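Local coordinates for Serpin48 (Tenebrio molitor, PDB 3OZQ), which inhibits the serine protease SPE specifically, as a highly selective serpin of insect innate immunity, at residues Ile156-Tyr170 / Asp307-Ile319. Sequence-based numbering, arbitrary orientation.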
loop_
_atom_site.group_PDB
_atom_site.type_symbol
_atom_site.label_atom_id
_atom_site.label_comp_id
_atom_site.label_asym_id
_atom_site.label_seq_id
_atom_site.Cartn_x
_atom_site.Cartn_y
_atom_site.Cartn_z
ATOM N N ILE A 156 -18.063 8.352 -10.319
ATOM C CA ILE A 156 -16.810 8.989 -10.725
ATOM C C ILE A 156 -16.667 9.016 -12.236
ATOM O O ILE A 156 -15.846 9.756 -12.783
ATOM C CB ILE A 156 -15.571 8.286 -10.123
ATOM C CG1 ILE A 156 -15.361 6.915 -10.773
ATOM C CG2 ILE A 156 -15.701 8.179 -8.633
ATOM C CD1 ILE A 156 -13.947 6.388 -10.669
ATOM N N LEU A 157 -17.471 8.204 -12.913
ATOM C CA LEU A 157 -17.424 8.113 -14.369
ATOM C C LEU A 157 -18.272 9.198 -15.020
ATOM O O LEU A 157 -19.330 9.555 -14.508
ATOM C CB LEU A 157 -17.927 6.744 -14.821
ATOM C CG LEU A 157 -17.252 5.556 -14.137
ATOM C CD1 LEU A 157 -17.789 4.263 -14.715
ATOM C CD2 LEU A 157 -15.740 5.658 -14.321
ATOM N N ASN A 158 -17.812 9.709 -16.158
ATOM C CA ASN A 158 -18.574 10.707 -16.900
ATOM C C ASN A 158 -18.241 10.728 -18.377
ATOM O O ASN A 158 -17.393 9.963 -18.850
ATOM C CB ASN A 158 -18.385 12.092 -16.280
ATOM C CG ASN A 158 -16.948 12.540 -16.299
ATOM O OD1 ASN A 158 -16.242 12.360 -17.293
ATOM N ND2 ASN A 158 -16.501 13.123 -15.201
ATOM N N ASN A 159 -18.919 11.605 -19.112
ATOM C CA ASN A 159 -18.719 11.698 -20.550
ATOM C C ASN A 159 -17.257 11.929 -20.922
ATOM O O ASN A 159 -16.834 11.577 -22.021
ATOM C CB ASN A 159 -19.646 12.752 -21.196
ATOM C CG ASN A 159 -19.780 14.024 -20.364
ATOM O OD1 ASN A 159 -19.265 15.078 -20.736
ATOM N ND2 ASN A 159 -20.506 13.938 -19.255
ATOM N N LEU A 160 -16.481 12.494 -19.999
ATOM C CA LEU A 160 -15.059 12.720 -20.256
ATOM C C LEU A 160 -14.100 11.640 -19.724
ATOM O O LEU A 160 -12.889 11.804 -19.810
ATOM C CB LEU A 160 -14.627 14.081 -19.717
ATOM C CG LEU A 160 -14.847 15.285 -20.632
ATOM C CD1 LEU A 160 -14.148 16.488 -20.022
ATOM C CD2 LEU A 160 -14.330 15.007 -22.032
ATOM N N THR A 161 -14.617 10.547 -19.178
ATOM C CA THR A 161 -13.723 9.511 -18.671
ATOM C C THR A 161 -12.957 8.921 -19.847
ATOM O O THR A 161 -13.567 8.452 -20.811
ATOM C CB THR A 161 -14.469 8.410 -17.888
ATOM O OG1 THR A 161 -15.197 9.004 -16.813
ATOM C CG2 THR A 161 -13.473 7.399 -17.304
ATOM N N ARG A 162 -11.624 8.985 -19.769
ATOM C CA ARG A 162 -10.728 8.569 -20.855
ATOM C C ARG A 162 -9.797 7.421 -20.463
ATOM O O ARG A 162 -9.712 6.423 -21.165
ATOM C CB ARG A 162 -9.899 9.761 -21.351
ATOM C CG ARG A 162 -10.575 10.550 -22.500
ATOM C CD ARG A 162 -10.214 12.042 -22.478
ATOM N NE ARG A 162 -10.645 12.712 -21.240
ATOM C CZ ARG A 162 -10.334 13.968 -20.925
ATOM N NH1 ARG A 162 -9.597 14.693 -21.752
ATOM N NH2 ARG A 162 -10.756 14.502 -19.794
ATOM N N VAL A 163 -9.083 7.579 -19.351
ATOM C CA VAL A 163 -8.297 6.471 -18.794
ATOM C C VAL A 163 -8.488 6.344 -17.292
ATOM O O VAL A 163 -8.375 7.334 -16.547
ATOM C CB VAL A 163 -6.787 6.617 -19.072
ATOM C CG1 VAL A 163 -6.005 5.491 -18.374
ATOM C CG2 VAL A 163 -6.516 6.616 -20.571
ATOM N N VAL A 164 -8.768 5.121 -16.848
ATOM C CA VAL A 164 -8.932 4.850 -15.436
ATOM C C VAL A 164 -7.912 3.809 -15.003
ATOM O O VAL A 164 -7.830 2.734 -15.601
ATOM C CB VAL A 164 -10.351 4.339 -15.121
ATOM C CG1 VAL A 164 -10.463 3.949 -13.647
ATOM C CG2 VAL A 164 -11.376 5.405 -15.489
ATOM N N LEU A 165 -7.130 4.154 -13.981
ATOM C CA LEU A 165 -6.220 3.213 -13.310
ATOM C C LEU A 165 -6.916 2.590 -12.119
ATOM O O LEU A 165 -7.349 3.290 -11.209
ATOM C CB LEU A 165 -4.962 3.915 -12.791
ATOM C CG LEU A 165 -4.040 4.778 -13.659
ATOM C CD1 LEU A 165 -2.579 4.485 -13.370
ATOM C CD2 LEU A 165 -4.341 4.720 -15.149
ATOM N N ILE A 166 -7.009 1.270 -12.126
ATOM C CA ILE A 166 -7.581 0.526 -11.015
ATOM C C ILE A 166 -6.461 -0.232 -10.312
ATOM O O ILE A 166 -5.626 -0.841 -10.980
ATOM C CB ILE A 166 -8.576 -0.512 -11.526
ATOM C CG1 ILE A 166 -9.853 0.181 -11.984
ATOM C CG2 ILE A 166 -8.875 -1.513 -10.447
ATOM C CD1 ILE A 166 -10.246 1.342 -11.111
ATOM N N ASN A 167 -6.455 -0.198 -8.983
ATOM C CA ASN A 167 -5.362 -0.785 -8.177
ATOM C C ASN A 167 -5.873 -1.388 -6.874
ATOM O O ASN A 167 -5.963 -0.704 -5.871
ATOM C CB ASN A 167 -4.337 0.306 -7.869
ATOM C CG ASN A 167 -3.135 -0.190 -7.081
ATOM O OD1 ASN A 167 -2.853 -1.385 -7.011
ATOM N ND2 ASN A 167 -2.394 0.751 -6.520
ATOM N N ALA A 168 -6.217 -2.667 -6.905
ATOM C CA ALA A 168 -6.767 -3.352 -5.752
ATOM C C ALA A 168 -5.744 -4.355 -5.269
ATOM O O ALA A 168 -5.142 -5.062 -6.076
ATOM C CB ALA A 168 -8.021 -4.068 -6.115
ATOM N N LEU A 169 -5.552 -4.426 -3.958
ATOM C CA LEU A 169 -4.612 -5.399 -3.398
ATOM C C LEU A 169 -4.829 -5.706 -1.931
ATOM O O LEU A 169 -5.553 -5.011 -1.220
ATOM C CB LEU A 169 -3.133 -5.001 -3.614
ATOM C CG LEU A 169 -2.541 -3.593 -3.412
ATOM C CD1 LEU A 169 -3.408 -2.615 -2.673
ATOM C CD2 LEU A 169 -1.101 -3.594 -2.829
ATOM N N TYR A 170 -4.167 -6.768 -1.498
ATOM C CA TYR A 170 -4.161 -7.178 -0.111
ATOM C C TYR A 170 -3.045 -8.198 0.032
ATOM O O TYR A 170 -2.626 -8.814 -0.952
ATOM C CB TYR A 170 -5.512 -7.769 0.301
ATOM C CG TYR A 170 -5.809 -9.132 -0.280
ATOM C CD1 TYR A 170 -5.460 -10.289 0.407
ATOM C CD2 TYR A 170 -6.450 -9.265 -1.510
ATOM C CE1 TYR A 170 -5.736 -11.543 -0.114
ATOM C CE2 TYR A 170 -6.729 -10.518 -2.044
ATOM C CZ TYR A 170 -6.369 -11.654 -1.336
ATOM O OH TYR A 170 -6.636 -12.902 -1.853
ATOM N N ASP A 307 -5.740 12.981 -27.005
ATOM C CA ASP A 307 -6.906 12.101 -27.032
ATOM C C ASP A 307 -7.243 11.549 -25.641
ATOM O O ASP A 307 -8.403 11.509 -25.227
ATOM C CB ASP A 307 -6.644 10.922 -27.976
ATOM C CG ASP A 307 -6.841 11.288 -29.458
ATOM O OD1 ASP A 307 -6.655 10.396 -30.314
ATOM O OD2 ASP A 307 -7.187 12.456 -29.759
ATOM N N LEU A 308 -6.225 11.086 -24.927
ATOM C CA LEU A 308 -6.464 10.470 -23.626
ATOM C C LEU A 308 -5.783 11.270 -22.533
ATOM O O LEU A 308 -4.773 11.923 -22.770
ATOM C CB LEU A 308 -5.974 9.028 -23.631
ATOM C CG LEU A 308 -6.687 8.085 -24.599
ATOM C CD1 LEU A 308 -6.062 6.700 -24.556
ATOM C CD2 LEU A 308 -8.183 8.010 -24.305
ATOM N N VAL A 309 -6.382 11.263 -21.350
ATOM C CA VAL A 309 -5.749 11.790 -20.153
ATOM C C VAL A 309 -6.038 10.758 -19.079
ATOM O O VAL A 309 -6.922 9.916 -19.256
ATOM C CB VAL A 309 -6.330 13.146 -19.721
ATOM C CG1 VAL A 309 -6.358 14.129 -20.907
ATOM C CG2 VAL A 309 -7.731 12.960 -19.140
ATOM N N ILE A 310 -5.297 10.795 -17.974
ATOM C CA ILE A 310 -5.637 9.926 -16.868
ATOM C C ILE A 310 -6.791 10.572 -16.123
ATOM O O ILE A 310 -6.637 11.632 -15.520
ATOM C CB ILE A 310 -4.466 9.710 -15.883
ATOM C CG1 ILE A 310 -3.286 9.012 -16.568
ATOM C CG2 ILE A 310 -4.933 8.885 -14.706
ATOM C CD1 ILE A 310 -2.127 8.677 -15.580
ATOM N N SER A 311 -7.943 9.920 -16.151
ATOM C CA SER A 311 -9.147 10.501 -15.570
ATOM C C SER A 311 -9.273 10.198 -14.075
ATOM O O SER A 311 -9.680 11.052 -13.290
ATOM C CB SER A 311 -10.381 9.996 -16.312
ATOM O OG SER A 311 -10.281 10.257 -17.695
ATOM N N ASN A 312 -8.959 8.968 -13.693
ATOM C CA ASN A 312 -9.031 8.584 -12.285
ATOM C C ASN A 312 -7.942 7.585 -11.932
ATOM O O ASN A 312 -7.499 6.830 -12.792
ATOM C CB ASN A 312 -10.401 7.991 -11.947
ATOM C CG ASN A 312 -11.544 8.847 -12.454
ATOM O OD1 ASN A 312 -11.804 8.887 -13.647
ATOM N ND2 ASN A 312 -12.206 9.555 -11.554
ATOM N N ILE A 313 -7.515 7.593 -10.665
ATOM C CA ILE A 313 -6.613 6.572 -10.154
ATOM C C ILE A 313 -7.108 6.128 -8.785
ATOM O O ILE A 313 -7.108 6.897 -7.840
ATOM C CB ILE A 313 -5.160 7.078 -10.007
ATOM C CG1 ILE A 313 -4.693 7.768 -11.289
ATOM C CG2 ILE A 313 -4.236 5.916 -9.669
ATOM C CD1 ILE A 313 -3.294 8.392 -11.148
ATOM N N VAL A 314 -7.538 4.885 -8.693
ATOM C CA VAL A 314 -8.243 4.432 -7.516
ATOM C C VAL A 314 -7.585 3.192 -6.940
ATOM O O VAL A 314 -7.487 2.156 -7.606
ATOM C CB VAL A 314 -9.752 4.168 -7.828
ATOM C CG1 VAL A 314 -10.501 3.801 -6.545
ATOM C CG2 VAL A 314 -10.366 5.403 -8.426
ATOM N N GLN A 315 -7.079 3.328 -5.725
ATOM C CA GLN A 315 -6.562 2.175 -4.991
ATOM C C GLN A 315 -7.538 1.727 -3.927
ATOM O O GLN A 315 -8.087 2.539 -3.197
ATOM C CB GLN A 315 -5.214 2.493 -4.358
ATOM C CG GLN A 315 -4.572 1.300 -3.667
ATOM C CD GLN A 315 -3.221 1.634 -3.090
ATOM O OE1 GLN A 315 -2.202 1.492 -3.767
ATOM N NE2 GLN A 315 -3.196 2.074 -1.831
ATOM N N LYS A 316 -7.739 0.426 -3.826
ATOM C CA LYS A 316 -8.491 -0.118 -2.711
ATOM C C LYS A 316 -7.756 -1.305 -2.150
ATOM O O LYS A 316 -7.255 -2.140 -2.900
ATOM C CB LYS A 316 -9.895 -0.538 -3.147
ATOM C CG LYS A 316 -10.821 -0.847 -1.986
ATOM C CD LYS A 316 -12.255 -0.938 -2.486
ATOM C CE LYS A 316 -13.238 -0.983 -1.313
ATOM N NZ LYS A 316 -14.661 -0.852 -1.748
ATOM N N SER A 317 -7.680 -1.364 -0.825
ATOM C CA SER A 317 -6.942 -2.423 -0.145
ATOM C C SER A 317 -7.511 -2.633 1.250
ATOM O O SER A 317 -8.218 -1.775 1.776
ATOM C CB SER A 317 -5.453 -2.063 -0.066
ATOM O OG SER A 317 -5.230 -1.011 0.860
ATOM N N PHE A 318 -7.211 -3.789 1.834
ATOM C CA PHE A 318 -7.549 -4.061 3.223
ATOM C C PHE A 318 -6.456 -4.877 3.884
ATOM O O PHE A 318 -5.594 -5.468 3.216
ATOM C CB PHE A 318 -8.874 -4.811 3.332
ATOM C CG PHE A 318 -8.802 -6.229 2.879
ATOM C CD1 PHE A 318 -8.880 -6.536 1.527
ATOM C CD2 PHE A 318 -8.667 -7.259 3.791
ATOM C CE1 PHE A 318 -8.814 -7.849 1.099
ATOM C CE2 PHE A 318 -8.596 -8.573 3.370
ATOM C CZ PHE A 318 -8.673 -8.866 2.023
ATOM N N ILE A 319 -6.497 -4.879 5.206
ATOM C CA ILE A 319 -5.621 -5.703 6.017
ATOM C C ILE A 319 -6.439 -6.228 7.187
ATOM O O ILE A 319 -7.310 -5.532 7.735
ATOM C CB ILE A 319 -4.430 -4.916 6.557
ATOM C CG1 ILE A 319 -3.442 -5.865 7.260
ATOM C CG2 ILE A 319 -4.923 -3.834 7.520
ATOM C CD1 ILE A 319 -2.156 -5.199 7.711
HETATM O O HOH W 1 -13.946 9.958 -14.747
HETATM O O HOH W 2 -14.368 11.736 -11.395
HETATM O O HOH W 3 -11.333 12.958 -17.581
#
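From Val-164/Asn-312 to Ala-168/Lys-316 the two strands run parallel, their axes 4.6 Å apart at the closest, with backbone bonds alternating from Leu-165 N to Asn-312 O through to Leu-169 N to Lys-316 O. Just before Val-164/Asn-312, Ser-311 N gives a 2.7 Å bond to Val-163 O. The Ser-311 hydroxyl turns back to take the N-H of Arg-162 (N to OG 2.8 Å, 165° at the hydrogen); a water also joins Ser-311 OG to Leu-160 O and Arg-162 NH2. Arg-162, bent at chi2 and chi3, lays its guanidinium flat against Val-309, with CG2 3.3 Å from CZ over the centre of one face, while NE bonds to Leu-160 O and helps fix its rotation. Nearby, a second water bridges Asn-312 OD1 to Ile-156 O and Thr-161 OG1. Leu-165 and Ile-313 lie side by side, CB to CG2 3.8 Å. At the far end Tyr-170 and Phe-318 both hold CG between backbone N and carbonyl carbon (chi1 72°), so from neighbouring parallel strands they point the same way; the Tyr-170 and Phe-318 ring planes, 24° apart, are slid so they barely overlap, and Tyr-170 CB sits over a face of Phe-318, 3.4 Å from CE1. The buried Leu-169 O and Phe-318 N have no hydrogen-bond partner. In serpins this is the seam of the central sheet that the cleaved reactive-centre loop opens and enters. Leu-165, Asn-167 and Gln-315 face helix 38-50, where Asn-167 OD1 bonds Ser-40; Val-164 and Ile-166 face helix 129-143; strands 90-100 and 260-278 flank the pair.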